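Local coordinates for protein polyphosphate kinase (Porphyromonas gingivalis, PDB 2O8R) that probably catalyses the reversible transfer of the terminal phosphate of ATP to a growing long-chain polyphosphate, at residues Y8-R13 and Q547-I552; A165-E170 and E175-A180; I212-L217 and M227-I232; L309-P312 and R316-T319; A519-I524 and I552-R557. The protein carries 3 engineered substitutions. All coordinates share one frame; numbering follows the deposited sequence.

Interaction 1 (Y8-R13 and Q547-I552); sequences YPFFRR and QDKNVI. With SO4 (sulfate ion), chain C.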
# COMPACT_ATOMS: atom_id res chain seq x y z
N TYR A 8 22.35 30.02 32.79
CA TYR A 8 20.96 29.58 32.57
C TYR A 8 20.74 28.08 32.60
O TYR A 8 21.50 27.31 32.00
CB TYR A 8 20.43 30.16 31.27
CG TYR A 8 20.17 31.64 31.35
CD1 TYR A 8 19.07 32.14 32.05
CD2 TYR A 8 21.01 32.55 30.72
CE1 TYR A 8 18.82 33.51 32.11
CE2 TYR A 8 20.77 33.92 30.77
CZ TYR A 8 19.68 34.39 31.47
OH TYR A 8 19.44 35.75 31.54
N PRO A 9 19.65 27.65 33.25
CA PRO A 9 19.28 26.24 33.31
C PRO A 9 18.62 25.75 32.01
O PRO A 9 17.93 26.53 31.33
CB PRO A 9 18.26 26.21 34.45
CG PRO A 9 17.59 27.55 34.37
CD PRO A 9 18.68 28.51 33.94
N PHE A 10 18.85 24.48 31.67
CA PHE A 10 18.22 23.83 30.51
C PHE A 10 17.97 22.35 30.78
O PHE A 10 18.88 21.65 31.23
CB PHE A 10 19.11 23.91 29.27
CG PHE A 10 19.41 25.30 28.81
CD1 PHE A 10 18.53 25.98 27.99
CD2 PHE A 10 20.60 25.92 29.16
CE1 PHE A 10 18.81 27.26 27.54
CE2 PHE A 10 20.89 27.20 28.72
CZ PHE A 10 20.00 27.87 27.90
N PHE A 11 16.77 21.87 30.49
CA PHE A 11 16.51 20.44 30.54
C PHE A 11 17.30 19.79 29.43
O PHE A 11 17.51 20.42 28.39
CB PHE A 11 15.05 20.13 30.25
CG PHE A 11 14.12 20.52 31.34
CD1 PHE A 11 14.37 20.13 32.65
CD2 PHE A 11 12.98 21.26 31.05
CE1 PHE A 11 13.49 20.50 33.66
CE2 PHE A 11 12.08 21.61 32.05
CZ PHE A 11 12.34 21.24 33.36
N ARG A 12 17.75 18.56 29.65
CA ARG A 12 18.28 17.75 28.56
C ARG A 12 17.12 17.39 27.63
O ARG A 12 16.00 17.17 28.09
CB ARG A 12 18.94 16.49 29.11
CG ARG A 12 19.98 16.82 30.15
CD ARG A 12 20.75 15.61 30.65
NE ARG A 12 21.54 15.97 31.83
CZ ARG A 12 22.78 16.45 31.81
NH1 ARG A 12 23.42 16.63 30.66
NH2 ARG A 12 23.39 16.76 32.95
N ARG A 13 17.37 17.35 26.33
CA ARG A 13 16.26 17.20 25.38
C ARG A 13 15.56 15.83 25.48
O ARG A 13 14.33 15.77 25.46
CB ARG A 13 16.69 17.55 23.95
CG ARG A 13 17.89 16.80 23.41
CD ARG A 13 18.06 17.07 21.93
NE ARG A 13 17.03 16.39 21.15
CZ ARG A 13 16.86 16.53 19.83
NH1 ARG A 13 17.66 17.33 19.14
NH2 ARG A 13 15.89 15.87 19.21
N GLN A 547 13.77 23.94 21.89
CA GLN A 547 15.01 23.29 22.25
C GLN A 547 16.22 24.20 21.97
O GLN A 547 17.29 24.00 22.54
CB GLN A 547 15.10 21.96 21.48
CG GLN A 547 16.27 21.06 21.80
CD GLN A 547 17.46 21.30 20.90
OE1 GLN A 547 17.38 22.08 19.94
NE2 GLN A 547 18.57 20.64 21.20
N ASP A 548 16.05 25.19 21.10
CA ASP A 548 17.16 26.05 20.72
C ASP A 548 17.68 26.92 21.85
O ASP A 548 16.98 27.83 22.30
CB ASP A 548 16.81 26.95 19.54
CG ASP A 548 17.99 27.80 19.10
OD1 ASP A 548 18.90 27.26 18.44
OD2 ASP A 548 18.03 29.00 19.43
N LYS A 549 18.91 26.65 22.28
CA LYS A 549 19.54 27.38 23.40
C LYS A 549 19.47 28.89 23.28
O LYS A 549 19.26 29.58 24.28
CB LYS A 549 21.01 26.97 23.58
CG LYS A 549 21.23 25.70 24.37
CD LYS A 549 22.73 25.48 24.56
CE LYS A 549 23.08 24.04 24.91
NZ LYS A 549 23.00 23.10 23.75
N ASN A 550 19.64 29.42 22.07
CA ASN A 550 19.65 30.86 21.91
C ASN A 550 18.30 31.50 22.14
O ASN A 550 18.19 32.40 22.97
CB ASN A 550 20.23 31.27 20.57
CG ASN A 550 21.75 31.22 20.56
OD1 ASN A 550 22.36 30.41 21.27
ND2 ASN A 550 22.36 32.09 19.77
N VAL A 551 17.28 31.01 21.45
CA VAL A 551 15.95 31.58 21.62
C VAL A 551 15.46 31.37 23.05
O VAL A 551 14.79 32.24 23.60
CB VAL A 551 14.93 30.98 20.62
CG1 VAL A 551 13.74 31.89 20.53
CG2 VAL A 551 15.52 30.88 19.27
N ILE A 552 15.80 30.23 23.64
CA ILE A 552 15.41 29.97 25.01
C ILE A 552 16.04 31.03 25.93
O ILE A 552 15.37 31.57 26.81
CB ILE A 552 15.74 28.54 25.45
CG1 ILE A 552 14.90 27.54 24.64
CG2 ILE A 552 15.44 28.35 26.92
CD1 ILE A 552 15.08 26.09 25.03
S SO4 C . 20.97 17.80 25.28
O1 SO4 C . 20.14 18.97 24.96
O2 SO4 C . 20.19 16.77 25.96
O3 SO4 C . 21.51 17.24 24.04
O4 SO4 C . 22.06 18.24 26.15
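Arg13 N donates to sulfate O2 at 2.9 Å and more weakly to O1 of the same ion, while the side chain of Arg13 crosses that of Gln547. The sulfate, probably taken up from the crystallisation liquor, thus sits at the start of helix 13-29, where Arg12 is the N-cap and backbone N-H groups suit an anion. Arg13 CD lies 3.7 Å from Gln547 NE2, the guanidinium and amide planes being 61° apart. The other end of this amide, Gln547 OE1, accepts from Lys620 N. The contact docks residues 8-13, which lead into helix 13-29, onto the C-terminal domain, of the phospholipase D clan, at the first turn of helix 549-560. That turn is N-capped by Asp548, whose OD2 takes the N-H of Val551 at 2.9 Å. Phe10 supplies the apolar part. With CG anti to its own carbonyl carbon (chi1 -61°), the ring is directed at the helix: Lys549 CG lies over one face, offset toward the rim, and Ile552 CB comes to the edge. Phe10 CE1 meets Ile552 CG2 at 3.6 Å. A flat ring can take the lysine's methylene over one face and the branched isoleucine at its edge.

Interaction 2 (A165-E170 and E175-A180); sequences AVRLKE and EAYSYA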
# COMPACT_ATOMS: atom_id res chain seq x y z
N ALA A 165 11.57 -17.58 21.76
CA ALA A 165 12.68 -18.46 22.08
C ALA A 165 12.15 -19.58 22.96
O ALA A 165 11.56 -19.32 24.01
CB ALA A 165 13.77 -17.70 22.77
N VAL A 166 12.34 -20.81 22.50
CA VAL A 166 11.85 -22.01 23.18
C VAL A 166 13.00 -22.81 23.77
O VAL A 166 14.01 -23.03 23.10
CB VAL A 166 11.13 -22.96 22.17
CG1 VAL A 166 10.64 -24.21 22.86
CG2 VAL A 166 9.98 -22.26 21.47
N ARG A 167 12.85 -23.24 25.02
CA ARG A 167 13.81 -24.14 25.66
C ARG A 167 13.32 -25.59 25.56
O ARG A 167 12.18 -25.88 25.90
CB ARG A 167 13.98 -23.77 27.13
CG ARG A 167 14.84 -24.72 27.92
CD ARG A 167 15.27 -24.10 29.23
NE ARG A 167 14.22 -24.15 30.23
CZ ARG A 167 14.31 -23.58 31.43
NH1 ARG A 167 15.41 -22.91 31.76
NH2 ARG A 167 13.31 -23.67 32.29
N LEU A 168 14.20 -26.48 25.11
CA LEU A 168 13.82 -27.88 24.91
C LEU A 168 14.69 -28.89 25.66
O LEU A 168 15.92 -28.76 25.71
CB LEU A 168 13.86 -28.19 23.41
CG LEU A 168 13.00 -27.30 22.53
CD1 LEU A 168 13.56 -27.26 21.12
CD2 LEU A 168 11.55 -27.76 22.54
N LYS A 169 14.05 -29.91 26.24
CA LYS A 169 14.74 -31.07 26.79
C LYS A 169 14.26 -32.32 26.05
O LYS A 169 13.06 -32.50 25.87
CB LYS A 169 14.49 -31.21 28.28
CG LYS A 169 15.52 -32.04 29.01
CD LYS A 169 14.96 -32.53 30.33
CE LYS A 169 15.55 -33.87 30.72
NZ LYS A 169 14.61 -34.68 31.55
N GLU A 170 15.20 -33.16 25.65
CA GLU A 170 14.96 -34.19 24.63
C GLU A 170 14.38 -35.51 25.17
O GLU A 170 13.37 -35.51 25.86
CB GLU A 170 16.26 -34.45 23.88
CG GLU A 170 16.09 -34.76 22.41
CD GLU A 170 17.41 -34.77 21.69
OE1 GLU A 170 17.49 -35.40 20.61
OE2 GLU A 170 18.37 -34.16 22.21
N GLU A 175 20.51 -32.87 31.81
CA GLU A 175 20.11 -31.49 32.09
C GLU A 175 20.30 -30.56 30.91
O GLU A 175 19.60 -29.55 30.80
CB GLU A 175 20.88 -30.94 33.30
CG GLU A 175 20.69 -31.75 34.58
CD GLU A 175 19.23 -32.05 34.87
OE1 GLU A 175 18.88 -33.24 34.99
OE2 GLU A 175 18.43 -31.09 34.97
N ALA A 176 21.25 -30.90 30.04
CA ALA A 176 21.59 -30.10 28.86
C ALA A 176 20.34 -29.68 28.10
O ALA A 176 19.58 -30.52 27.62
CB ALA A 176 22.55 -30.87 27.95
N TYR A 177 20.13 -28.38 28.02
CA TYR A 177 18.96 -27.84 27.36
C TYR A 177 19.26 -27.45 25.92
O TYR A 177 20.29 -26.85 25.64
CB TYR A 177 18.45 -26.60 28.09
CG TYR A 177 17.56 -26.86 29.28
CD1 TYR A 177 17.79 -26.22 30.49
CD2 TYR A 177 16.48 -27.74 29.20
CE1 TYR A 177 16.97 -26.43 31.60
CE2 TYR A 177 15.66 -27.97 30.30
CZ TYR A 177 15.92 -27.30 31.50
OH TYR A 177 15.13 -27.51 32.59
N SER A 178 18.35 -27.80 25.02
CA SER A 178 18.36 -27.30 23.66
C SER A 178 17.59 -25.98 23.60
O SER A 178 16.79 -25.66 24.48
CB SER A 178 17.72 -28.32 22.73
OG SER A 178 18.71 -29.14 22.14
N TYR A 179 17.83 -25.19 22.55
CA TYR A 179 17.11 -23.94 22.39
C TYR A 179 16.69 -23.73 20.96
O TYR A 179 17.40 -24.09 20.03
CB TYR A 179 17.95 -22.77 22.88
CG TYR A 179 18.12 -22.82 24.36
CD1 TYR A 179 17.09 -22.43 25.21
CD2 TYR A 179 19.29 -23.29 24.93
CE1 TYR A 179 17.22 -22.48 26.57
CE2 TYR A 179 19.44 -23.35 26.30
CZ TYR A 179 18.39 -22.95 27.12
OH TYR A 179 18.51 -23.00 28.49
N ALA A 180 15.50 -23.16 20.78
CA ALA A 180 14.98 -22.92 19.45
C ALA A 180 14.34 -21.55 19.30
O ALA A 180 13.89 -20.92 20.27
CB ALA A 180 14.01 -23.99 19.07
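Residues 165-169 and 178-180 run antiparallel, the axes of these short segments 4.5 Å apart at closest approach and their directions 151° apart, as the two arms of a beta hairpin in the middle domain. Val166 with Ala180 and Leu168 with Ser178 are hydrogen-bonded pairs, each closed by two N-H...O bonds; Val166 N to Ala180 O measures 2.7 Å. Between them Arg167 and Tyr179 form a non-hydrogen-bonded pair. Arg167 dominates the face it shares with Tyr179. Its CG stands anti to the backbone N (chi1 174°), and a bend at chi3 lays the guanidinium almost flat on the ring of Tyr177, planes 13° apart. The cation-pi contact is off-centre, with Arg167 CZ 4.4 Å from the Tyr177 ring centroid. Arg167 CD, by contrast, sits squarely over that face and makes a CH-pi contact. Leu168 O approaches the same ring at its edge. Tyr179 runs alongside the arginine, pointing the same way, so that Arg167 CB is 3.5 Å from Tyr179 CE1. Arginine suits this place because its methylenes can lie against two tyrosines while its planar cation rests on one of them. Across strand 163-169 from 178-183, strand 225-235 continues the sheet, and Met227 touches both Arg167 and Tyr177. The other face of the hairpin carries mostly small or aliphatic groups, in keeping with the burial of Val166, Leu168 and Ala180: Leu168 CB faces Ser178 CB, and Leu168 CD1 reaches diagonally to Ala180 CB at 3.9 Å.

Interaction 3 (I212-L217 and M227-I232); sequences IIKEHL and MDSYSI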
# COMPACT_ATOMS: atom_id res chain seq x y z
N ILE A 212 -1.27 -18.63 20.94
CA ILE A 212 -1.68 -19.82 20.21
C ILE A 212 -0.48 -20.70 19.89
O ILE A 212 -0.52 -21.90 20.14
CB ILE A 212 -2.45 -19.50 18.92
CG1 ILE A 212 -3.64 -18.57 19.24
CG2 ILE A 212 -2.89 -20.82 18.23
CD1 ILE A 212 -4.19 -17.85 18.01
N ILE A 213 0.57 -20.09 19.35
CA ILE A 213 1.79 -20.83 19.04
C ILE A 213 2.34 -21.55 20.29
O ILE A 213 2.60 -22.75 20.26
CB ILE A 213 2.85 -19.92 18.38
CG1 ILE A 213 2.36 -19.48 16.99
CG2 ILE A 213 4.18 -20.67 18.27
CD1 ILE A 213 3.37 -18.68 16.18
N LYS A 214 2.45 -20.82 21.40
CA LYS A 214 2.89 -21.38 22.67
C LYS A 214 2.11 -22.65 23.07
O LYS A 214 2.69 -23.60 23.59
CB LYS A 214 2.77 -20.33 23.77
CG LYS A 214 3.80 -19.18 23.69
CD LYS A 214 3.70 -18.31 24.93
CE LYS A 214 4.97 -17.56 25.21
NZ LYS A 214 4.81 -16.83 26.49
N GLU A 215 0.82 -22.65 22.80
CA GLU A 215 -0.07 -23.73 23.21
C GLU A 215 0.07 -24.97 22.31
O GLU A 215 -0.51 -26.02 22.58
CB GLU A 215 -1.51 -23.20 23.21
CG GLU A 215 -2.55 -24.04 23.94
CD GLU A 215 -2.16 -24.37 25.38
OE1 GLU A 215 -1.48 -23.55 26.04
OE2 GLU A 215 -2.53 -25.47 25.84
N HIS A 216 0.83 -24.87 21.23
CA HIS A 216 0.94 -25.98 20.30
C HIS A 216 2.39 -26.33 19.96
O HIS A 216 2.65 -27.01 18.96
CB HIS A 216 0.14 -25.69 19.02
CG HIS A 216 -1.33 -25.52 19.26
ND1 HIS A 216 -1.91 -24.30 19.47
CD2 HIS A 216 -2.32 -26.44 19.33
CE1 HIS A 216 -3.21 -24.46 19.66
NE2 HIS A 216 -3.48 -25.75 19.57
N LEU A 217 3.32 -25.87 20.79
CA LEU A 217 4.73 -26.06 20.54
C LEU A 217 5.09 -27.54 20.48
O LEU A 217 6.02 -27.93 19.76
CB LEU A 217 5.57 -25.35 21.61
CG LEU A 217 5.69 -23.82 21.51
CD1 LEU A 217 6.29 -23.25 22.77
CD2 LEU A 217 6.53 -23.44 20.32
N MSE A 227 9.94 -27.03 27.36
CA MSE A 227 10.11 -26.56 28.74
C MSE A 227 9.48 -25.22 29.02
O MSE A 227 8.78 -25.05 30.02
CB MSE A 227 11.58 -26.57 29.15
CG MSE A 227 12.23 -27.93 28.94
SE MSE A 227 11.65 -29.34 30.18
CE MSE A 227 9.76 -29.65 29.75
N ASP A 228 9.73 -24.28 28.14
CA ASP A 228 9.22 -22.94 28.28
C ASP A 228 9.47 -22.23 26.96
O ASP A 228 10.30 -22.67 26.16
CB ASP A 228 9.96 -22.21 29.42
CG ASP A 228 9.07 -21.21 30.15
OD1 ASP A 228 8.15 -20.62 29.53
OD2 ASP A 228 9.32 -21.00 31.36
N SER A 229 8.71 -21.17 26.73
CA SER A 229 9.03 -20.24 25.66
C SER A 229 8.91 -18.83 26.21
O SER A 229 8.22 -18.60 27.21
CB SER A 229 8.14 -20.47 24.44
OG SER A 229 6.80 -20.13 24.70
N TYR A 230 9.61 -17.90 25.56
CA TYR A 230 9.64 -16.51 25.99
C TYR A 230 9.65 -15.61 24.76
O TYR A 230 10.36 -15.89 23.78
CB TYR A 230 10.89 -16.23 26.82
CG TYR A 230 11.33 -17.37 27.71
CD1 TYR A 230 10.96 -17.41 29.06
CD2 TYR A 230 12.13 -18.41 27.22
CE1 TYR A 230 11.37 -18.44 29.88
CE2 TYR A 230 12.54 -19.45 28.04
CZ TYR A 230 12.16 -19.46 29.37
OH TYR A 230 12.57 -20.48 30.18
N SER A 231 8.85 -14.55 24.81
CA SER A 231 8.75 -13.61 23.70
C SER A 231 9.95 -12.71 23.75
O SER A 231 10.33 -12.23 24.83
CB SER A 231 7.48 -12.77 23.78
OG SER A 231 6.32 -13.58 23.81
N ILE A 232 10.56 -12.49 22.60
CA ILE A 232 11.65 -11.55 22.48
C ILE A 232 11.40 -10.57 21.34
O ILE A 232 10.57 -10.82 20.47
CB ILE A 232 13.00 -12.26 22.26
CG1 ILE A 232 12.92 -13.22 21.06
CG2 ILE A 232 13.44 -12.97 23.54
CD1 ILE A 232 14.25 -13.73 20.59
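Ser229, on strand 227-232, is met from one side of the sheet by two residues: Lys214, on helix 209-214, and Leu217, the last residue of the type I turn that starts at Lys214. Lys214 CG is anti to its own carbonyl carbon (chi1 -71°), and the chain beyond is extended, so that its methylenes pass along the serine hydroxyl: Ser229 OG is 3.3 Å from Lys214 CG and 3.2 Å from Lys214 CE. No hydrogen bond joins the two segments; the lysine meets the serine with its carbons. Lys214 NZ is carried farther along and remains 3.9 Å from Ser229 O, while the carboxylate of Asp228 is near enough (Lys214 NZ to Asp228 OD1 5.9 Å) for at most a loose electrostatic influence. A long flexible chain suits a partly exposed position, since its methylenes can cover the serine while the ammonium is carried beyond it. Leu217 closes in with one branch, its CD1 lying 3.7 Å from Ser229 CB. Serine fits beneath them because it is small enough to let the helix come close to the strand. The turn brings both side chains to the same spot, and His216 within it donates from ND1 to Ile212 O at 2.9 Å, while its ring stacks on Phe135. Leu217 also touches Val166 and Leu182 on neighbouring strands. This is the layered alpha/beta construction of the middle domain, with helix 209-214 laid against one face of its mixed sheet and helix 125-139 packed on that helix.

Interaction 4 (L309-P312 and R316-T319); sequences LPNP and RLET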
# COMPACT_ATOMS: atom_id res chain seq x y z
N LEU A 309 -6.10 -4.05 17.69
CA LEU A 309 -7.11 -4.78 18.44
C LEU A 309 -8.46 -4.30 17.98
O LEU A 309 -8.75 -3.11 18.03
CB LEU A 309 -6.97 -4.53 19.94
CG LEU A 309 -7.92 -5.38 20.79
CD1 LEU A 309 -7.58 -6.87 20.61
CD2 LEU A 309 -7.85 -4.96 22.25
N PRO A 310 -9.27 -5.22 17.46
CA PRO A 310 -10.58 -4.84 16.95
C PRO A 310 -11.51 -4.38 18.06
O PRO A 310 -11.46 -4.93 19.15
CB PRO A 310 -11.11 -6.14 16.34
CG PRO A 310 -9.94 -7.04 16.22
CD PRO A 310 -9.02 -6.66 17.31
N ASN A 311 -12.33 -3.37 17.77
CA ASN A 311 -13.47 -3.02 18.60
C ASN A 311 -14.74 -3.53 17.94
O ASN A 311 -15.29 -2.86 17.07
CB ASN A 311 -13.56 -1.50 18.77
CG ASN A 311 -14.82 -1.05 19.52
OD1 ASN A 311 -15.62 -1.86 20.01
ND2 ASN A 311 -15.00 0.25 19.60
N PRO A 312 -15.22 -4.71 18.37
CA PRO A 312 -16.44 -5.31 17.83
C PRO A 312 -17.72 -4.56 18.20
O PRO A 312 -18.80 -5.01 17.84
CB PRO A 312 -16.46 -6.69 18.47
CG PRO A 312 -15.77 -6.49 19.75
CD PRO A 312 -14.66 -5.56 19.44
N ARG A 316 -19.20 2.52 19.31
CA ARG A 316 -19.25 2.61 20.76
C ARG A 316 -17.85 2.30 21.29
O ARG A 316 -16.98 1.89 20.52
CB ARG A 316 -20.27 1.59 21.28
CG ARG A 316 -21.21 2.14 22.33
CD ARG A 316 -22.53 1.38 22.34
NE ARG A 316 -22.34 -0.07 22.24
CZ ARG A 316 -21.95 -0.86 23.24
NH1 ARG A 316 -21.69 -0.35 24.44
NH2 ARG A 316 -21.81 -2.16 23.03
N LEU A 317 -17.64 2.53 22.58
CA LEU A 317 -16.31 2.38 23.23
C LEU A 317 -15.16 3.29 22.68
O LEU A 317 -13.98 3.02 22.93
CB LEU A 317 -15.87 0.90 23.27
CG LEU A 317 -16.87 -0.16 23.75
CD1 LEU A 317 -16.26 -1.59 23.89
CD2 LEU A 317 -17.49 0.28 25.04
N GLU A 318 -15.51 4.37 21.98
CA GLU A 318 -14.54 5.28 21.34
C GLU A 318 -15.14 6.66 21.03
O GLU A 318 -16.24 6.74 20.50
CB GLU A 318 -14.02 4.65 20.05
CG GLU A 318 -15.10 4.40 18.99
CD GLU A 318 -14.58 3.69 17.76
OE1 GLU A 318 -13.58 2.93 17.87
OE2 GLU A 318 -15.19 3.88 16.68
N THR A 319 -14.43 7.73 21.36
CA THR A 319 -14.98 9.07 21.15
C THR A 319 -15.27 9.30 19.69
O THR A 319 -14.41 9.10 18.85
CB THR A 319 -14.06 10.20 21.64
OG1 THR A 319 -12.72 9.89 21.26
CG2 THR A 319 -14.14 10.34 23.17
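A side-chain-to-backbone hydrogen bond closes a short irregular loop here, in the long connection between strand 294-297 and helix 328-331, where the chain runs beside helix 35-63. Asn311 begins an Asx turn, its OD1 accepting from the N-H of Phe313, and its amide nitrogen binds across the loop. Asn311 ND2 donates to Arg316 O at 2.7 Å with an N-H...O angle of 155°, and the acceptor lies almost in the amide plane. CG stands anti to the backbone N (chi1 174°), which sends the amide across to residues 316-318. Asparagine suits the place because one short, flat group offers an acceptor and a donor in different directions. Arg316 is thus engaged through its backbone carbonyl. Leu317, in a left-handed helical conformation (phi 60°), turns its side chain toward the asparagine, with Leu317 CB 3.8 Å from Asn311 ND2. Both Asn311 and Leu317 also touch Tyr36 of helix 35-63, so the loop rests on that helix. Glu318 adds a weak second acceptor: its extended chain brings OE1 to 3.5 Å from Asn311 ND2, the carboxylate standing nearly perpendicular to the amide.

Interaction 5 (A519-I524 and I552-R557); sequences AITNLI and ITQLYR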
# COMPACT_ATOMS: atom_id res chain seq x y z
N ALA A 519 13.90 38.58 12.74
CA ALA A 519 12.51 38.92 13.02
C ALA A 519 12.06 38.42 14.38
O ALA A 519 11.48 39.18 15.15
CB ALA A 519 11.59 38.39 11.92
N ILE A 520 12.36 37.15 14.68
CA ILE A 520 12.07 36.57 15.99
C ILE A 520 12.74 37.36 17.13
O ILE A 520 12.08 37.69 18.13
CB ILE A 520 12.44 35.08 16.06
CG1 ILE A 520 11.48 34.26 15.19
CG2 ILE A 520 12.33 34.55 17.46
CD1 ILE A 520 11.93 32.83 14.99
N THR A 521 14.03 37.68 16.97
CA THR A 521 14.76 38.52 17.92
C THR A 521 14.15 39.93 18.08
O THR A 521 13.92 40.39 19.20
CB THR A 521 16.25 38.65 17.53
OG1 THR A 521 16.89 37.38 17.69
CG2 THR A 521 16.95 39.66 18.43
N ASN A 522 13.87 40.59 16.97
CA ASN A 522 13.25 41.91 17.01
C ASN A 522 11.92 41.91 17.75
O ASN A 522 11.71 42.73 18.64
CB ASN A 522 13.06 42.44 15.60
CG ASN A 522 14.36 42.51 14.83
OD1 ASN A 522 15.44 42.60 15.42
ND2 ASN A 522 14.26 42.44 13.51
N LEU A 523 11.03 40.99 17.36
CA LEU A 523 9.72 40.82 17.99
C LEU A 523 9.80 40.61 19.52
O LEU A 523 9.04 41.24 20.27
CB LEU A 523 8.97 39.65 17.35
CG LEU A 523 8.45 39.80 15.91
CD1 LEU A 523 8.31 38.43 15.23
CD2 LEU A 523 7.13 40.54 15.87
N ILE A 524 10.71 39.74 19.97
CA ILE A 524 10.87 39.50 21.40
C ILE A 524 11.43 40.72 22.10
O ILE A 524 10.96 41.11 23.18
CB ILE A 524 11.80 38.30 21.70
CG1 ILE A 524 11.17 37.00 21.19
CG2 ILE A 524 12.05 38.21 23.20
CD1 ILE A 524 12.10 35.80 21.22
N ILE A 552 15.80 30.23 23.64
CA ILE A 552 15.41 29.97 25.01
C ILE A 552 16.04 31.03 25.93
O ILE A 552 15.37 31.57 26.81
CB ILE A 552 15.74 28.54 25.45
CG1 ILE A 552 14.90 27.54 24.64
CG2 ILE A 552 15.44 28.35 26.92
CD1 ILE A 552 15.08 26.09 25.03
N THR A 553 17.30 31.36 25.66
CA THR A 553 18.00 32.36 26.48
C THR A 553 17.34 33.73 26.36
O THR A 553 17.18 34.44 27.36
CB THR A 553 19.51 32.43 26.12
OG1 THR A 553 20.08 31.12 26.13
CG2 THR A 553 20.23 33.27 27.13
N GLN A 554 16.93 34.10 25.15
CA GLN A 554 16.17 35.32 24.93
C GLN A 554 14.87 35.33 25.73
O GLN A 554 14.47 36.35 26.29
CB GLN A 554 15.89 35.50 23.43
CG GLN A 554 17.12 35.27 22.57
CD GLN A 554 16.92 35.58 21.10
OE1 GLN A 554 15.92 36.18 20.71
NE2 GLN A 554 17.88 35.16 20.28
N LEU A 555 14.21 34.17 25.79
CA LEU A 555 12.96 34.05 26.50
C LEU A 555 13.18 34.27 27.98
O LEU A 555 12.43 35.01 28.62
CB LEU A 555 12.32 32.69 26.24
CG LEU A 555 11.88 32.42 24.80
CD1 LEU A 555 11.49 30.96 24.64
CD2 LEU A 555 10.76 33.35 24.37
N TYR A 556 14.23 33.63 28.51
CA TYR A 556 14.65 33.81 29.90
C TYR A 556 14.93 35.28 30.20
O TYR A 556 14.51 35.80 31.25
CB TYR A 556 15.92 33.03 30.17
CG TYR A 556 15.74 31.54 30.39
CD1 TYR A 556 14.70 31.04 31.17
CD2 TYR A 556 16.64 30.63 29.84
CE1 TYR A 556 14.56 29.68 31.39
CE2 TYR A 556 16.51 29.27 30.06
CZ TYR A 556 15.47 28.80 30.82
OH TYR A 556 15.34 27.46 31.02
N ARG A 557 15.63 35.95 29.29
CA ARG A 557 15.89 37.37 29.44
C ARG A 557 14.60 38.20 29.37
O ARG A 557 14.48 39.21 30.07
CB ARG A 557 16.89 37.87 28.40
CG ARG A 557 18.32 37.40 28.61
CD ARG A 557 19.20 37.81 27.43
NE ARG A 557 18.70 39.05 26.82
CZ ARG A 557 18.33 39.20 25.55
NH1 ARG A 557 18.43 38.18 24.69
NH2 ARG A 557 17.88 40.37 25.14
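The amide of Gln554 is the flat group that touches across this contact, and it is approached at its outer end. Thr521 OG1 stands before both terminal atoms, 3.4 Å from Gln554 OE1 and 3.6 Å from Gln554 NE2, while Ile524 CD1 comes to 3.9 Å from Gln554 OE1. Gln554 reaches over because its CG is anti to its own carbonyl carbon (chi1 -47°) and the chain then runs extended, crossing the side chains of Thr521 and Ile524 at about a right angle. A long polar residue is apt here, since the two helix segments run nearly parallel, 7° apart, with axes 11.0 Å distant. On the sheet side of the amide the contact turns apolar: Ile524 CD1 lies 4.2 Å from Leu555 CD2, and both residues rest on Met539 of strand 538-543. Helix 549-560 links this strand to the parallel strand 564-569 in a beta-alpha-beta crossover, and helix 516-532 leads into strand 538-543, so the pair sits side by side on the sheet of the phospholipase D-like domain. One residue past Ile524, Glu525 forms a salt bridge with Arg557. The Thr521 bond to Gln554 is weak and unsettled, because Gly517 O, itself a weak partner, could take the same proton. The polar link therefore offers little directional hold, and the buried isoleucine and leucine are likely to contribute more to the helix pairing.

In the fold
The five contacts form two clusters and one separate contact. Interactions 2 and 3, centres 12 Å apart, come in series along the chain and share the middle-domain sheet, where strands 163-169 and 225-235 are neighbours. Interactions 1 and 5, centres 13 Å apart, share Ile552 and helix 549-560, and their segments alternate in sequence; Tyr8 and Pro9 meet Tyr556 between them. Interaction 4 lies apart, about 12 Å from interaction 3 by nearest atoms and about 28 Å from interaction 1. Because residues 8-13 pair with 547-552, interactions 2, 3 and 4 are nested within that closure, which brings the N-terminal segment back onto the C-terminal domain.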